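Local coordinates for fumarate reductase iron-sulfur subunit (Mycolicibacterium smegmatis, PDB 7D6V), which carries three iron-sulfur clusters that probably relay electrons from succinate oxidation in subunit A of succinate dehydrogenase to quinone at the membrane anchor, at residues A2-K7 / M78-D84; D22-E26 / R39-T45; L34-H38 / A49-N53; E128-Q132 / M182-D186; F173-I177 / A194-L200. One frame throughout, in Å; residues are numbered along the deposited sequence.

How the contacts relate
Contacts 1, 2 and 3 lie together in the region that binds the two-iron cluster, whereas contacts 4 and 5 belong to the helical region on the other side of the chain's centre. Contacts 1 and 2 are about 14 Å apart between centres and share the sheet of strands 4-14 and 17-27, where A6 N and V25 O probably bond. Contacts 2 and 3 both use helix 33-43, with centres about 11 Å apart. Contact 3 comes closest to the two-iron cluster, which lies about 4 Å from the W52 side chain. Contact 5 is near the three-iron cluster, about 7 Å from the side chain of H174, and the centre of contact 4 lies about 22 Å from that of contact 5.

Contact 1: residues A2-K7 / M78-D84; sequences ATYDAK and MSTFGED
Y4 and E83 stack at the start of strand 4-14, the middle strand of the sheet in the beta-grasp fold of plant-type [2Fe-2S] ferredoxins, beside the loop leading to strand 86-87. This is the tightly packed part. The methylene CG of E83 sits 3.6 Å from the centroid of the Y4 ring, almost exactly on the ring normal, in a CH-pi contact. The chain runs extended past CG, and the carboxylate lies over the CG/CD2 side of the ring, the planes 5° apart. Y4 presents that face with its CG held between the backbone N and the carbonyl carbon (chi1 64°). An aromatic ring suits the place, since it offers a broad surface to an aliphatic chain whose charged end stays near solvent. On the inner side M78, a flexible thioether, brings CE to 4.4 Å from A6 CB; the small alanine leaves space for it, and M78 continues onto V33 and I36 of helix 33-43. The outer side is looser. E83 and D84 are exposed, A2 adds only its CB, 3.8 Å from E83 OE1, and the K7 chain bends twice near its end to leave NZ 3.7 Å from D84 O.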
# COMPACT_ATOMS: atom_id res chain seq x y z
N ALA B 2 22.96 21.05 2.12
CA ALA B 2 23.01 21.46 3.52
C ALA B 2 22.99 20.25 4.44
O ALA B 2 21.94 19.86 4.94
CB ALA B 2 21.86 22.39 3.84
N THR B 3 24.17 19.66 4.66
CA THR B 3 24.33 18.56 5.59
C THR B 3 24.60 19.12 6.98
O THR B 3 25.53 19.90 7.17
CB THR B 3 25.47 17.64 5.16
OG1 THR B 3 25.18 17.10 3.86
CG2 THR B 3 25.65 16.51 6.13
N TYR B 4 23.77 18.71 7.95
CA TYR B 4 23.85 19.23 9.30
C TYR B 4 23.64 18.08 10.28
O TYR B 4 23.39 16.94 9.88
CB TYR B 4 22.83 20.34 9.54
CG TYR B 4 21.39 19.88 9.44
CD1 TYR B 4 20.62 19.71 10.57
CD2 TYR B 4 20.81 19.62 8.21
CE1 TYR B 4 19.31 19.28 10.49
CE2 TYR B 4 19.51 19.19 8.11
CZ TYR B 4 18.76 19.03 9.25
OH TYR B 4 17.45 18.61 9.16
N ASP B 5 23.76 18.39 11.56
CA ASP B 5 23.55 17.42 12.64
C ASP B 5 22.22 17.75 13.31
O ASP B 5 22.07 18.84 13.88
CB ASP B 5 24.71 17.47 13.63
CG ASP B 5 25.88 16.61 13.20
OD1 ASP B 5 25.66 15.57 12.55
OD2 ASP B 5 27.03 16.98 13.51
N ALA B 6 21.28 16.82 13.24
CA ALA B 6 19.95 17.04 13.79
C ALA B 6 19.86 16.49 15.21
O ALA B 6 20.70 15.72 15.67
CB ALA B 6 18.89 16.38 12.92
N LYS B 7 18.81 16.91 15.91
CA LYS B 7 18.51 16.45 17.26
C LYS B 7 17.25 15.59 17.22
O LYS B 7 16.15 16.11 16.99
CB LYS B 7 18.34 17.63 18.22
CG LYS B 7 19.61 18.45 18.40
CD LYS B 7 19.42 19.56 19.41
CE LYS B 7 18.51 20.66 18.87
NZ LYS B 7 19.11 21.38 17.73
N MET B 78 11.69 15.03 6.33
CA MET B 78 12.79 15.34 7.23
C MET B 78 13.37 16.72 6.92
O MET B 78 14.16 17.27 7.69
CB MET B 78 13.86 14.25 7.16
CG MET B 78 15.08 14.43 8.03
SD MET B 78 14.81 13.82 9.71
CE MET B 78 15.26 15.26 10.66
N SER B 79 12.94 17.31 5.81
CA SER B 79 13.10 18.73 5.55
C SER B 79 11.86 19.51 5.95
O SER B 79 11.84 20.73 5.83
CB SER B 79 13.42 18.97 4.07
OG SER B 79 12.31 18.66 3.25
N THR B 80 10.83 18.80 6.40
CA THR B 80 9.68 19.42 7.05
C THR B 80 10.11 20.19 8.29
O THR B 80 9.45 21.16 8.69
CB THR B 80 8.66 18.34 7.40
OG1 THR B 80 8.16 17.75 6.20
CG2 THR B 80 7.49 18.91 8.19
N PHE B 81 11.23 19.81 8.88
CA PHE B 81 11.67 20.31 10.17
C PHE B 81 12.90 21.20 9.99
O PHE B 81 13.71 20.99 9.09
CB PHE B 81 12.02 19.16 11.10
CG PHE B 81 11.02 18.04 11.07
CD1 PHE B 81 9.72 18.23 11.49
CD2 PHE B 81 11.39 16.80 10.58
CE1 PHE B 81 8.81 17.21 11.45
CE2 PHE B 81 10.48 15.77 10.54
CZ PHE B 81 9.19 15.97 10.97
N GLY B 82 13.01 22.20 10.86
CA GLY B 82 14.17 23.06 10.83
C GLY B 82 15.43 22.35 11.30
O GLY B 82 15.39 21.27 11.90
N GLU B 83 16.57 22.97 11.01
CA GLU B 83 17.85 22.39 11.41
C GLU B 83 18.10 22.53 12.90
O GLU B 83 18.91 21.77 13.45
CB GLU B 83 18.98 23.04 10.62
CG GLU B 83 18.87 22.83 9.12
CD GLU B 83 20.11 23.27 8.37
OE1 GLU B 83 20.12 23.16 7.13
OE2 GLU B 83 21.06 23.74 9.02
N ASP B 84 17.44 23.46 13.57
CA ASP B 84 17.52 23.60 15.02
C ASP B 84 16.25 23.10 15.71
O ASP B 84 16.06 23.37 16.90
CB ASP B 84 17.80 25.05 15.40
CG ASP B 84 16.89 26.03 14.70
OD1 ASP B 84 16.27 25.65 13.68
OD2 ASP B 84 16.78 27.18 15.16

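Contact 2: residues D22-E26 / R39-T45; sequences DYTVE and RLQATQT
Y23 and V25, on one side of strand 17-27, pack against L40 where helix 33-43 crosses the beta-grasp sheet. The axes of strand 22-26 and helix 39-43 approach to 9.3 Å at 106°, so the helix lies across the strand. Y23 can be followed outward. Its CB touches L40 CD1 at 3.8 Å, and CG is equally far from the two leucine methyls. On one flank of the ring CD1 meets L40 CD2 at 3.9 Å; on the other, CE2 reaches T45 CG2 at 3.8 Å. At the tip OH stays beside that same methyl and finds its polar partner in R12 of strand 4-14. Tyrosine suits this position: its ring packs on the apolar L40 and T45 methyls, and its hydroxyl reaches a polar group at the border. R39 leaves the helix with CG opposite the backbone N (chi1 -164°), then bends at chi3 so that the guanidinium passes E26. E26 OE1, hydrogen-bonded to N28 ND2, stands over one guanidinium face, close enough for charge attraction, though no N-H points at it. The firm ionic partner is E31, paired with R39 NH2. V25, two residues on from Y23 and on the same side of the strand, spreads its branches, CG1 onto the R39 chain and CG2 onto L40 CD1 at 3.7 Å.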
# COMPACT_ATOMS: atom_id res chain seq x y z
N ASP B 22 17.97 11.30 23.78
CA ASP B 22 18.48 12.34 22.90
C ASP B 22 19.66 11.80 22.09
O ASP B 22 20.67 11.39 22.66
CB ASP B 22 18.90 13.57 23.70
CG ASP B 22 17.71 14.36 24.21
OD1 ASP B 22 16.66 14.36 23.54
OD2 ASP B 22 17.83 14.99 25.28
N TYR B 23 19.52 11.82 20.76
CA TYR B 23 20.58 11.40 19.85
C TYR B 23 20.85 12.50 18.84
O TYR B 23 19.96 13.26 18.46
CB TYR B 23 20.20 10.11 19.12
CG TYR B 23 19.91 8.94 20.03
CD1 TYR B 23 18.61 8.50 20.23
CD2 TYR B 23 20.94 8.28 20.68
CE1 TYR B 23 18.35 7.43 21.06
CE2 TYR B 23 20.68 7.22 21.51
CZ TYR B 23 19.39 6.79 21.69
OH TYR B 23 19.13 5.73 22.52
N THR B 24 22.11 12.59 18.41
CA THR B 24 22.53 13.55 17.39
C THR B 24 22.99 12.79 16.15
O THR B 24 23.96 12.03 16.22
CB THR B 24 23.65 14.45 17.90
OG1 THR B 24 23.21 15.16 19.07
CG2 THR B 24 24.06 15.46 16.84
N VAL B 25 22.31 13.00 15.03
CA VAL B 25 22.57 12.26 13.80
C VAL B 25 22.79 13.25 12.66
O VAL B 25 22.22 14.35 12.65
CB VAL B 25 21.42 11.29 13.46
CG1 VAL B 25 21.83 10.33 12.35
CG2 VAL B 25 20.98 10.52 14.69
N GLU B 26 23.62 12.85 11.71
CA GLU B 26 23.89 13.65 10.52
C GLU B 26 22.77 13.48 9.50
O GLU B 26 22.40 12.35 9.16
CB GLU B 26 25.23 13.25 9.92
CG GLU B 26 25.61 13.98 8.66
CD GLU B 26 26.45 13.13 7.73
OE1 GLU B 26 25.88 12.24 7.07
OE2 GLU B 26 27.68 13.36 7.66
N ARG B 39 20.65 5.13 9.91
CA ARG B 39 21.98 5.61 10.23
C ARG B 39 22.25 5.52 11.73
O ARG B 39 23.35 5.14 12.15
CB ARG B 39 22.17 7.04 9.74
CG ARG B 39 23.61 7.48 9.68
CD ARG B 39 23.74 8.95 9.36
NE ARG B 39 22.75 9.39 8.38
CZ ARG B 39 22.90 9.27 7.07
NH1 ARG B 39 23.99 8.71 6.57
NH2 ARG B 39 21.95 9.70 6.25
N LEU B 40 21.26 5.86 12.55
CA LEU B 40 21.41 5.74 13.99
C LEU B 40 21.60 4.29 14.41
O LEU B 40 22.38 3.99 15.32
CB LEU B 40 20.19 6.35 14.69
CG LEU B 40 20.23 6.46 16.21
CD1 LEU B 40 21.30 7.44 16.64
CD2 LEU B 40 18.87 6.86 16.74
N GLN B 41 20.88 3.37 13.76
CA GLN B 41 21.06 1.95 14.03
C GLN B 41 22.46 1.48 13.68
O GLN B 41 23.10 0.75 14.44
CB GLN B 41 20.03 1.13 13.25
CG GLN B 41 18.87 0.64 14.07
CD GLN B 41 17.95 -0.25 13.27
OE1 GLN B 41 18.03 -0.29 12.05
NE2 GLN B 41 17.09 -0.98 13.96
N ALA B 42 22.96 1.90 12.52
CA ALA B 42 24.26 1.44 12.05
C ALA B 42 25.43 2.14 12.73
O ALA B 42 26.56 1.67 12.61
CB ALA B 42 24.37 1.61 10.54
N THR B 43 25.19 3.24 13.45
CA THR B 43 26.26 3.98 14.09
C THR B 43 26.20 3.98 15.61
O THR B 43 27.24 3.87 16.26
CB THR B 43 26.26 5.43 13.60
OG1 THR B 43 24.98 6.02 13.83
CG2 THR B 43 26.59 5.50 12.12
N GLN B 44 25.02 4.09 16.21
CA GLN B 44 24.93 4.29 17.65
C GLN B 44 24.10 3.25 18.38
O GLN B 44 24.49 2.81 19.46
CB GLN B 44 24.35 5.68 17.95
CG GLN B 44 25.28 6.83 17.60
CD GLN B 44 24.62 8.18 17.75
OE1 GLN B 44 24.37 8.88 16.76
NE2 GLN B 44 24.34 8.57 18.98
N THR B 45 22.96 2.83 17.82
CA THR B 45 22.00 1.97 18.50
C THR B 45 21.71 0.74 17.65
O THR B 45 20.69 0.67 16.96
CB THR B 45 20.70 2.72 18.80
OG1 THR B 45 20.03 3.02 17.57
CG2 THR B 45 20.99 4.01 19.54

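Contact 3: residues L34-H38 / A49-N53; sequences LDIIH and AVRWN
H38 turns the edge of its imidazole toward the face of the W52 indole. The centroids of the imidazole and the five-membered ring lie 4.2 Å apart and the planes stand at 56°, a tilted edge-to-face pair. NE2 leads the approach and lies above the pyrrole side of the indole, with CE1 beside it reaching over the six-membered ring. NE2 and W52 NE1 are 3.2 Å apart, yet they form no hydrogen bond, because the indole N-H lies along its own ring plane while the histidine nitrogen is above it. W52 offers this face because its CG is set between the backbone N and the carbonyl carbon (chi1 65°).

Beside the aromatic pair, L34 splits its two methyls. The L34 and W52 side chains cross at about a right angle, L34 CD2 being 3.7 Å from W52 CB, while L34 CD1 meets V50 CG1 at 3.9 Å. One turn on, I37 CG2 packs on V50 CG2 at 3.6 Å. Branched aliphatic residues suit this seam, where one face of helix 33-43 meets the irregular chain that leads into the cluster pocket of the [2Fe-2S] domain. N53 belongs to that pocket and touches the cluster, and W52 also meets W223 of subunit A.

The cluster lies about 4 Å from the W52 side chain. Any N-H carried on H38 NE2 would face the electron-rich indole, which would be consistent with an N-H to pi interaction.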
# COMPACT_ATOMS: atom_id res chain seq x y z
N LEU B 34 13.19 7.60 8.13
CA LEU B 34 13.64 6.21 8.23
C LEU B 34 15.11 6.06 7.88
O LEU B 34 15.80 5.21 8.46
CB LEU B 34 12.78 5.32 7.33
CG LEU B 34 12.94 3.81 7.51
CD1 LEU B 34 12.83 3.42 8.97
CD2 LEU B 34 11.92 3.06 6.68
N ASP B 35 15.63 6.88 6.95
CA ASP B 35 17.06 6.86 6.67
C ASP B 35 17.86 7.30 7.89
O ASP B 35 18.92 6.74 8.18
CB ASP B 35 17.38 7.76 5.48
CG ASP B 35 16.62 7.37 4.23
OD1 ASP B 35 16.17 8.29 3.51
OD2 ASP B 35 16.46 6.16 3.98
N ILE B 36 17.38 8.32 8.60
CA ILE B 36 18.07 8.78 9.80
C ILE B 36 18.04 7.70 10.87
O ILE B 36 19.02 7.50 11.60
CB ILE B 36 17.44 10.09 10.30
CG1 ILE B 36 17.18 11.04 9.12
CG2 ILE B 36 18.34 10.76 11.32
CD1 ILE B 36 18.43 11.49 8.42
N ILE B 37 16.92 6.98 10.98
CA ILE B 37 16.83 5.88 11.94
C ILE B 37 17.81 4.77 11.57
O ILE B 37 18.45 4.18 12.44
CB ILE B 37 15.38 5.37 12.01
CG1 ILE B 37 14.44 6.49 12.46
CG2 ILE B 37 15.28 4.20 12.97
CD1 ILE B 37 14.65 6.94 13.88
N HIS B 38 17.93 4.47 10.27
CA HIS B 38 18.87 3.45 9.83
C HIS B 38 20.31 3.86 10.13
O HIS B 38 21.12 3.02 10.55
CB HIS B 38 18.70 3.19 8.34
CG HIS B 38 17.47 2.40 8.00
ND1 HIS B 38 16.99 2.28 6.72
CD2 HIS B 38 16.61 1.71 8.79
CE1 HIS B 38 15.90 1.54 6.73
NE2 HIS B 38 15.65 1.18 7.97
N ALA B 49 14.65 -0.95 17.94
CA ALA B 49 13.53 -1.65 17.31
C ALA B 49 12.79 -0.74 16.34
O ALA B 49 12.36 0.35 16.71
CB ALA B 49 12.58 -2.15 18.40
N VAL B 50 12.63 -1.19 15.08
CA VAL B 50 12.10 -0.31 14.04
C VAL B 50 10.92 -0.91 13.28
O VAL B 50 9.84 -0.31 13.23
CB VAL B 50 13.20 0.10 13.05
CG1 VAL B 50 12.64 1.03 11.99
CG2 VAL B 50 14.33 0.78 13.78
N ARG B 51 11.10 -2.10 12.69
CA ARG B 51 10.08 -2.76 11.86
C ARG B 51 9.74 -1.96 10.61
O ARG B 51 8.68 -1.33 10.50
CB ARG B 51 8.81 -3.08 12.65
CG ARG B 51 7.84 -3.94 11.85
CD ARG B 51 6.41 -3.78 12.29
NE ARG B 51 6.03 -4.75 13.30
CZ ARG B 51 5.13 -4.54 14.25
NH1 ARG B 51 4.49 -3.38 14.31
NH2 ARG B 51 4.86 -5.48 15.13
N TRP B 52 10.68 -1.95 9.67
CA TRP B 52 10.43 -1.52 8.30
C TRP B 52 10.52 -2.72 7.37
O TRP B 52 11.15 -3.73 7.69
CB TRP B 52 11.45 -0.46 7.87
CG TRP B 52 12.84 -1.01 7.81
CD1 TRP B 52 13.60 -1.42 8.86
CD2 TRP B 52 13.62 -1.25 6.64
NE1 TRP B 52 14.81 -1.88 8.42
CE2 TRP B 52 14.85 -1.78 7.05
CE3 TRP B 52 13.39 -1.04 5.27
CZ2 TRP B 52 15.85 -2.12 6.15
CZ3 TRP B 52 14.39 -1.38 4.39
CH2 TRP B 52 15.61 -1.91 4.83
N ASN B 53 9.88 -2.62 6.21
CA ASN B 53 10.11 -3.70 5.25
C ASN B 53 10.49 -3.23 3.85
O ASN B 53 11.39 -3.82 3.24
CB ASN B 53 8.86 -4.58 5.14
CG ASN B 53 9.12 -5.86 4.37
OD1 ASN B 53 10.26 -6.30 4.24
ND2 ASN B 53 8.07 -6.46 3.84

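Contact 4: residues E128-Q132 / M182-D186; sequences EYRMQ and MHPLD
L185 pushes its CD1 methyl into the angle between Y129 and M131, 3.5 Å from Y129 CD2 and 3.8 Å from M131 CG. Leucine suits this place because one branch can touch a ring carbon and a methylene at once. The methionine then carries the contact further along the turn: its thioether SD is 3.9 Å from P184 CG and equally far from H183 CE1. Seen from the imidazole, the sulfur approaches obliquely, neither squarely over the face nor at the rim. A long unbranched chain can reach across in this way.

What holds the second partner in shape is a type I beta turn from H183 to D186, with P184 at its second position (i+1), where the proline phi near -65° is what the turn requires. H183 braces the turn from within: L185 N donates to H183 ND1 over 3.0 Å at 159°, and the donor lies in the imidazole plane. ND1 thus serves as an acceptor, and the bond helps set the rotation of the ring that M131 touches. Farther out, H183 meets the ring of F118, and D186 pairs with R190. Other subunits complete the surroundings, with M131 O bonded to R110 of subunit A and H183 O to K218 of the membrane anchor subunit.

Neither segment is regular, so the contact is one of loops. Segment 128-132 leads into helix 133-142, where M131 also packs on V136. The loop holding 182-186 joins helix 171-181 to helix 191-196.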
# COMPACT_ATOMS: atom_id res chain seq x y z
N GLU B 128 -16.50 -16.38 -15.88
CA GLU B 128 -17.77 -15.82 -16.33
C GLU B 128 -18.18 -14.58 -15.56
O GLU B 128 -19.32 -14.12 -15.70
CB GLU B 128 -18.87 -16.88 -16.24
N TYR B 129 -17.29 -14.01 -14.74
CA TYR B 129 -17.60 -12.78 -14.03
C TYR B 129 -17.67 -11.61 -15.01
O TYR B 129 -16.85 -11.50 -15.92
CB TYR B 129 -16.56 -12.50 -12.95
CG TYR B 129 -16.69 -13.34 -11.70
CD1 TYR B 129 -16.91 -14.71 -11.76
CD2 TYR B 129 -16.57 -12.76 -10.45
CE1 TYR B 129 -17.03 -15.47 -10.62
CE2 TYR B 129 -16.69 -13.51 -9.30
CZ TYR B 129 -16.92 -14.86 -9.39
OH TYR B 129 -17.03 -15.61 -8.25
N ARG B 130 -18.64 -10.73 -14.80
CA ARG B 130 -18.79 -9.53 -15.62
C ARG B 130 -19.07 -8.35 -14.71
O ARG B 130 -20.07 -8.35 -13.99
CB ARG B 130 -19.91 -9.68 -16.65
CG ARG B 130 -19.69 -10.77 -17.67
CD ARG B 130 -18.56 -10.43 -18.63
NE ARG B 130 -18.26 -11.56 -19.50
CZ ARG B 130 -17.27 -12.41 -19.30
NH1 ARG B 130 -16.46 -12.27 -18.26
NH2 ARG B 130 -17.07 -13.42 -20.14
N MET B 131 -18.20 -7.34 -14.75
CA MET B 131 -18.39 -6.12 -13.99
C MET B 131 -18.00 -4.93 -14.84
O MET B 131 -16.99 -4.97 -15.54
CB MET B 131 -17.56 -6.13 -12.69
CG MET B 131 -17.87 -7.28 -11.76
SD MET B 131 -16.84 -7.29 -10.28
CE MET B 131 -15.43 -8.21 -10.87
N GLN B 132 -18.80 -3.87 -14.78
CA GLN B 132 -18.47 -2.62 -15.44
C GLN B 132 -17.60 -1.76 -14.53
O GLN B 132 -17.62 -1.90 -13.30
CB GLN B 132 -19.74 -1.87 -15.84
CG GLN B 132 -20.65 -2.65 -16.78
CD GLN B 132 -20.04 -2.86 -18.15
OE1 GLN B 132 -19.34 -2.00 -18.67
NE2 GLN B 132 -20.29 -4.02 -18.73
N MET B 182 -20.28 -2.35 -1.36
CA MET B 182 -20.36 -1.74 -2.68
C MET B 182 -19.84 -2.64 -3.79
O MET B 182 -19.83 -2.22 -4.95
CB MET B 182 -19.62 -0.40 -2.69
CG MET B 182 -20.35 0.72 -1.99
SD MET B 182 -19.27 2.06 -1.49
CE MET B 182 -20.23 2.78 -0.16
N HIS B 183 -19.40 -3.85 -3.47
CA HIS B 183 -19.00 -4.80 -4.50
C HIS B 183 -20.21 -5.20 -5.32
O HIS B 183 -21.22 -5.65 -4.75
CB HIS B 183 -18.35 -6.03 -3.86
CG HIS B 183 -17.59 -6.88 -4.82
ND1 HIS B 183 -18.18 -7.54 -5.88
CD2 HIS B 183 -16.27 -7.18 -4.89
CE1 HIS B 183 -17.26 -8.21 -6.55
NE2 HIS B 183 -16.10 -8.01 -5.97
N PRO B 184 -20.17 -5.05 -6.64
CA PRO B 184 -21.36 -5.36 -7.46
C PRO B 184 -21.78 -6.82 -7.43
O PRO B 184 -22.94 -7.11 -7.74
CB PRO B 184 -20.95 -4.92 -8.87
CG PRO B 184 -19.46 -4.85 -8.83
CD PRO B 184 -19.09 -4.47 -7.45
N LEU B 185 -20.89 -7.74 -7.08
CA LEU B 185 -21.20 -9.16 -7.14
C LEU B 185 -21.31 -9.82 -5.76
O LEU B 185 -21.55 -11.02 -5.69
CB LEU B 185 -20.16 -9.90 -7.98
CG LEU B 185 -20.21 -9.62 -9.48
CD1 LEU B 185 -19.18 -10.45 -10.22
CD2 LEU B 185 -21.60 -9.88 -10.03
N ASP B 186 -21.14 -9.07 -4.68
CA ASP B 186 -21.27 -9.64 -3.35
C ASP B 186 -22.74 -9.88 -3.01
O ASP B 186 -23.64 -9.22 -3.54
CB ASP B 186 -20.63 -8.74 -2.30
CG ASP B 186 -20.43 -9.44 -0.97
OD1 ASP B 186 -19.43 -10.16 -0.82
OD2 ASP B 186 -21.28 -9.27 -0.08

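Contact 5: residues F173-I177 / A194-L200; sequences FHMRI and AQDEFGL
A194 O is approached by two groups: L200 N donates to it at 3.0 Å, and H174 CE1 comes up from across the contact to 3.5 Å with the oxygen at the edge of the imidazole, in its plane. The neighbouring NE2 of H174 donates to F198 O over 2.8 Å, a weak bond, the N-H...O angle being only 124°. The histidine edge therefore faces two backbone oxygens in the turn that ends helix 191-196. Histidine suits this buried spot, since one small ring supplies both an N-H for a carbonyl and a flat surface for packing. Over one of its faces stands L200, whose CD1 lies 4.1 Å from the ring centroid in a CH-pi contact. G199, between F198 and L200, has a positive phi of 64°, a conformation that glycine accepts readily, and it lets the chain leave the helix and bring L200 back toward A194.

One turn along helix 171-181, I177 completes the apolar part. Its CD1 touches F198 CD2 at 3.6 Å, and its CG2 is near the small CB of A194.

The joint ties helix 171-181 to the end of helix 191-196 within the dicluster region. Helix 219-235 covers both partners, with L224 against H174 and M227 against I177 and L200; L224 also belongs to the three-iron cluster pocket. F168 meets the imidazole from the loop preceding helix 171-181.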
# COMPACT_ATOMS: atom_id res chain seq x y z
N PHE B 173 -11.65 -1.16 9.10
CA PHE B 173 -12.53 -2.30 8.90
C PHE B 173 -13.97 -1.90 8.61
O PHE B 173 -14.68 -2.64 7.93
CB PHE B 173 -12.43 -3.23 10.10
CG PHE B 173 -11.07 -3.84 10.23
CD1 PHE B 173 -10.68 -4.84 9.36
CD2 PHE B 173 -10.17 -3.37 11.16
CE1 PHE B 173 -9.42 -5.38 9.45
CE2 PHE B 173 -8.91 -3.91 11.25
CZ PHE B 173 -8.54 -4.92 10.39
N HIS B 174 -14.40 -0.72 9.05
CA HIS B 174 -15.65 -0.18 8.53
C HIS B 174 -15.51 0.22 7.07
O HIS B 174 -16.46 0.05 6.29
CB HIS B 174 -16.11 0.99 9.39
CG HIS B 174 -16.67 0.57 10.71
ND1 HIS B 174 -17.87 -0.10 10.84
CD2 HIS B 174 -16.18 0.71 11.97
CE1 HIS B 174 -18.09 -0.35 12.11
NE2 HIS B 174 -17.09 0.13 12.82
N MET B 175 -14.33 0.70 6.67
CA MET B 175 -14.06 0.91 5.25
C MET B 175 -14.08 -0.41 4.49
O MET B 175 -14.54 -0.47 3.34
CB MET B 175 -12.72 1.61 5.07
CG MET B 175 -12.38 1.97 3.64
SD MET B 175 -10.69 2.53 3.44
CE MET B 175 -9.79 1.03 3.81
N ARG B 176 -13.57 -1.48 5.10
CA ARG B 176 -13.63 -2.80 4.48
C ARG B 176 -15.07 -3.28 4.32
O ARG B 176 -15.43 -3.87 3.30
CB ARG B 176 -12.81 -3.79 5.31
CG ARG B 176 -13.04 -5.24 4.96
CD ARG B 176 -11.98 -5.75 4.00
NE ARG B 176 -12.10 -7.18 3.78
CZ ARG B 176 -12.40 -7.75 2.62
NH1 ARG B 176 -12.61 -6.99 1.55
NH2 ARG B 176 -12.48 -9.06 2.52
N ILE B 177 -15.90 -3.03 5.33
CA ILE B 177 -17.32 -3.36 5.23
C ILE B 177 -17.97 -2.58 4.09
O ILE B 177 -18.78 -3.13 3.33
CB ILE B 177 -18.03 -3.09 6.57
CG1 ILE B 177 -17.56 -4.09 7.63
CG2 ILE B 177 -19.54 -3.17 6.41
CD1 ILE B 177 -18.08 -3.79 9.02
N ALA B 194 -22.79 -4.15 10.83
CA ALA B 194 -21.90 -3.00 10.91
C ALA B 194 -22.26 -2.08 12.06
O ALA B 194 -21.38 -1.46 12.66
CB ALA B 194 -21.91 -2.23 9.59
N GLN B 195 -23.55 -1.99 12.39
CA GLN B 195 -24.02 -1.18 13.50
C GLN B 195 -24.05 -1.96 14.81
O GLN B 195 -23.71 -1.41 15.86
CB GLN B 195 -25.41 -0.64 13.19
CG GLN B 195 -26.00 0.29 14.25
CD GLN B 195 -25.18 1.55 14.45
OE1 GLN B 195 -24.46 1.68 15.43
NE2 GLN B 195 -25.28 2.48 13.51
N ASP B 196 -24.43 -3.24 14.77
CA ASP B 196 -24.72 -3.97 16.00
C ASP B 196 -23.49 -4.65 16.61
O ASP B 196 -23.35 -4.65 17.83
CB ASP B 196 -25.80 -5.02 15.73
CG ASP B 196 -27.14 -4.39 15.40
OD1 ASP B 196 -27.49 -3.37 16.03
OD2 ASP B 196 -27.85 -4.91 14.52
N GLU B 197 -22.60 -5.22 15.80
CA GLU B 197 -21.43 -5.90 16.34
C GLU B 197 -20.12 -5.16 16.10
O GLU B 197 -19.18 -5.35 16.87
CB GLU B 197 -21.31 -7.32 15.77
CG GLU B 197 -22.40 -8.27 16.24
CD GLU B 197 -23.69 -8.16 15.45
OE1 GLU B 197 -23.72 -7.37 14.49
OE2 GLU B 197 -24.67 -8.85 15.80
N PHE B 198 -20.03 -4.32 15.08
CA PHE B 198 -18.80 -3.59 14.80
C PHE B 198 -18.87 -2.13 15.20
O PHE B 198 -17.90 -1.40 14.99
CB PHE B 198 -18.45 -3.73 13.31
CG PHE B 198 -18.39 -5.15 12.85
CD1 PHE B 198 -17.44 -6.02 13.37
CD2 PHE B 198 -19.28 -5.64 11.91
CE1 PHE B 198 -17.38 -7.33 12.95
CE2 PHE B 198 -19.22 -6.95 11.49
CZ PHE B 198 -18.27 -7.80 12.01
N GLY B 199 -19.98 -1.69 15.79
CA GLY B 199 -20.06 -0.40 16.44
C GLY B 199 -19.90 0.82 15.56
O GLY B 199 -19.16 1.74 15.91
N LEU B 200 -20.59 0.86 14.42
CA LEU B 200 -20.52 2.03 13.56
C LEU B 200 -21.06 3.28 14.26
O LEU B 200 -20.67 4.40 13.91
CB LEU B 200 -21.29 1.78 12.26
CG LEU B 200 -21.22 2.85 11.17
CD1 LEU B 200 -19.79 3.19 10.83
CD2 LEU B 200 -21.97 2.39 9.94